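PDB 5JXF: Asp/Glu-specific dipeptidyl-peptidase from Flavobacterium psychrophilum, which removes dipeptides from the N-terminus of oligopeptides as a serine peptidase, strictly requiring Asp or Glu at the P1 position. Local coordinates for residues D637-Y641 / L707-K712. Numbering follows the deposited sequence.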
loop_
_atom_site.group_PDB
_atom_site.type_symbol
_atom_site.label_atom_id
_atom_site.label_comp_id
_atom_site.label_asym_id
_atom_site.label_seq_id
_atom_site.Cartn_x
_atom_site.Cartn_y
_atom_site.Cartn_z
ATOM N N ASP A 637 -19.807 2.426 -21.913
ATOM C CA ASP A 637 -20.570 1.507 -22.742
ATOM C C ASP A 637 -20.581 0.122 -22.087
ATOM O O ASP A 637 -19.797 -0.763 -22.449
ATOM C CB ASP A 637 -19.966 1.471 -24.144
ATOM C CG ASP A 637 -20.776 0.652 -25.109
ATOM O OD1 ASP A 637 -21.941 0.313 -24.798
ATOM O OD2 ASP A 637 -20.236 0.374 -26.196
ATOM N N TYR A 638 -21.479 -0.052 -21.121
ATOM C CA TYR A 638 -21.490 -1.247 -20.283
ATOM C C TYR A 638 -22.621 -2.184 -20.664
ATOM O O TYR A 638 -22.578 -3.377 -20.343
ATOM C CB TYR A 638 -21.607 -0.862 -18.802
ATOM C CG TYR A 638 -20.423 -0.071 -18.289
ATOM C CD1 TYR A 638 -19.167 -0.226 -18.866
ATOM C CD2 TYR A 638 -20.563 0.841 -17.249
ATOM C CE1 TYR A 638 -18.088 0.486 -18.416
ATOM C CE2 TYR A 638 -19.474 1.561 -16.785
ATOM C CZ TYR A 638 -18.243 1.385 -17.379
ATOM O OH TYR A 638 -17.148 2.072 -16.951
ATOM N N GLY A 639 -23.620 -1.635 -21.349
ATOM C CA GLY A 639 -24.812 -2.374 -21.717
ATOM C C GLY A 639 -25.468 -3.043 -20.526
ATOM O O GLY A 639 -25.453 -2.511 -19.408
ATOM N N GLN A 640 -26.002 -4.238 -20.756
ATOM C CA GLN A 640 -26.721 -4.966 -19.714
ATOM C C GLN A 640 -25.803 -5.484 -18.619
ATOM O O GLN A 640 -26.263 -6.142 -17.689
ATOM C CB GLN A 640 -27.484 -6.145 -20.303
ATOM C CG GLN A 640 -26.597 -7.231 -20.896
ATOM C CD GLN A 640 -27.422 -8.352 -21.495
ATOM O OE1 GLN A 640 -28.650 -8.345 -21.394
ATOM N NE2 GLN A 640 -26.754 -9.320 -22.132
ATOM N N TYR A 641 -24.510 -5.200 -18.725
ATOM C CA TYR A 641 -23.573 -5.653 -17.704
ATOM C C TYR A 641 -23.290 -4.585 -16.655
ATOM O O TYR A 641 -22.622 -4.849 -15.661
ATOM C CB TYR A 641 -22.269 -6.090 -18.352
ATOM C CG TYR A 641 -22.504 -6.939 -19.553
ATOM C CD1 TYR A 641 -23.102 -8.188 -19.433
ATOM C CD2 TYR A 641 -22.161 -6.483 -20.811
ATOM C CE1 TYR A 641 -23.337 -8.967 -20.550
ATOM C CE2 TYR A 641 -22.391 -7.246 -21.925
ATOM C CZ TYR A 641 -22.976 -8.492 -21.789
ATOM O OH TYR A 641 -23.196 -9.247 -22.911
ATOM N N LEU A 707 -18.561 -11.376 -18.850
ATOM C CA LEU A 707 -19.397 -11.261 -20.043
ATOM C C LEU A 707 -19.129 -9.946 -20.790
ATOM O O LEU A 707 -19.035 -9.929 -22.020
ATOM C CB LEU A 707 -20.876 -11.378 -19.671
ATOM C CG LEU A 707 -21.349 -12.651 -18.961
ATOM C CD1 LEU A 707 -22.814 -12.508 -18.585
ATOM C CD2 LEU A 707 -21.135 -13.904 -19.819
ATOM N N PHE A 708 -18.980 -8.857 -20.042
ATOM C CA PHE A 708 -18.550 -7.581 -20.620
ATOM C C PHE A 708 -17.282 -7.736 -21.472
ATOM O O PHE A 708 -17.196 -7.210 -22.579
ATOM C CB PHE A 708 -18.302 -6.541 -19.515
ATOM C CG PHE A 708 -17.745 -5.239 -20.018
ATOM C CD1 PHE A 708 -18.589 -4.246 -20.514
ATOM C CD2 PHE A 708 -16.384 -4.997 -19.990
ATOM C CE1 PHE A 708 -18.074 -3.038 -20.980
ATOM C CE2 PHE A 708 -15.864 -3.786 -20.442
ATOM C CZ PHE A 708 -16.712 -2.804 -20.945
ATOM N N ILE A 709 -16.300 -8.467 -20.963
ATOM C CA ILE A 709 -15.055 -8.587 -21.696
ATOM C C ILE A 709 -15.264 -9.461 -22.947
ATOM O O ILE A 709 -14.814 -9.110 -24.038
ATOM C CB ILE A 709 -13.957 -9.160 -20.811
ATOM C CG1 ILE A 709 -13.578 -8.138 -19.740
ATOM C CG2 ILE A 709 -12.739 -9.530 -21.642
ATOM C CD1 ILE A 709 -12.810 -6.940 -20.306
ATOM N N VAL A 710 -15.965 -10.580 -22.789
ATOM C CA VAL A 710 -16.310 -11.429 -23.927
ATOM C C VAL A 710 -17.049 -10.632 -25.011
ATOM O O VAL A 710 -16.794 -10.758 -26.226
ATOM C CB VAL A 710 -17.194 -12.615 -23.476
ATOM C CG1 VAL A 710 -17.664 -13.403 -24.681
ATOM C CG2 VAL A 710 -16.437 -13.486 -22.477
ATOM N N ASP A 711 -17.955 -9.785 -24.549
ATOM C CA ASP A 711 -18.898 -9.118 -25.421
ATOM C C ASP A 711 -18.389 -7.768 -25.942
ATOM O O ASP A 711 -18.087 -7.631 -27.131
ATOM C CB ASP A 711 -20.214 -8.932 -24.666
ATOM C CG ASP A 711 -21.310 -8.377 -25.521
ATOM O OD1 ASP A 711 -21.028 -7.900 -26.637
ATOM O OD2 ASP A 711 -22.471 -8.418 -25.064
ATOM N N LYS A 712 -18.340 -6.765 -25.065
ATOM C CA LYS A 712 -18.036 -5.401 -25.504
ATOM C C LYS A 712 -16.598 -5.268 -25.978
ATOM O O LYS A 712 -16.318 -4.520 -26.910
ATOM C CB LYS A 712 -18.306 -4.399 -24.385
ATOM C CG LYS A 712 -19.783 -4.136 -24.154
ATOM C CD LYS A 712 -20.360 -3.253 -25.277
ATOM C CE LYS A 712 -21.804 -2.902 -24.990
ATOM N NZ LYS A 712 -22.551 -4.133 -24.600
#
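Tyr641 and Phe708 bring together a loop and a helix that adjoin paired strands of one antiparallel sheet in this S46-family peptidase, away from the dipeptide pocket. Residues 637-641, ending in a short 3-10 segment at 640-641, lie in the connection from helix 627-635 to strand 648-653. The helix, 703-713, follows strand 698-702 of the same sheet. Tyr641 lays one ring face over the helix backbone, with Phe708 N 3.9 Å above the ring plane and over its centre. CG of Tyr641 is anti to its carbonyl carbon (chi1 -45°), which lays the ring over the Leu707-Phe708 backbone. On the opposite face lies CG of Gln640. Tyr641 CE1 also packs 3.6 Å from Leu707 CB. At the far end of the ring, Tyr641 OH donates a very short hydrogen bond, 2.4 Å, to Asp711 OD2. The carboxylate oxygen lies in the ring plane, but the carboxylate itself is turned 78° from the ring. The same OD2 forms a salt bridge with Lys717, so a hydroxyl and an ammonium group share this buried oxygen. A phenylalanine in place of Tyr641 would probably keep the packing on Leu707 and Phe708 but leave Asp711 without its hydroxyl partner. The Phe708 ring reaches the start of the loop. Tyr638 turns an edge toward its face in an offset edge-to-face pair, centroids 5.8 Å apart and planes at 72°. Leu629 and Leu632 of helix 627-635 also pack on Phe708. The bent Lys712 side chain crosses that of Asp637 at about a right angle, with Lys712 CE 3.2 Å from Asp637 OD1. Lys712 NZ stays 4.5 Å from Asp637 OD1, beyond salt-bridge range. In the plane of the Phe708 ring, the backbone oxygen Asp637 O meets the edge at CE1, 3.2 Å away.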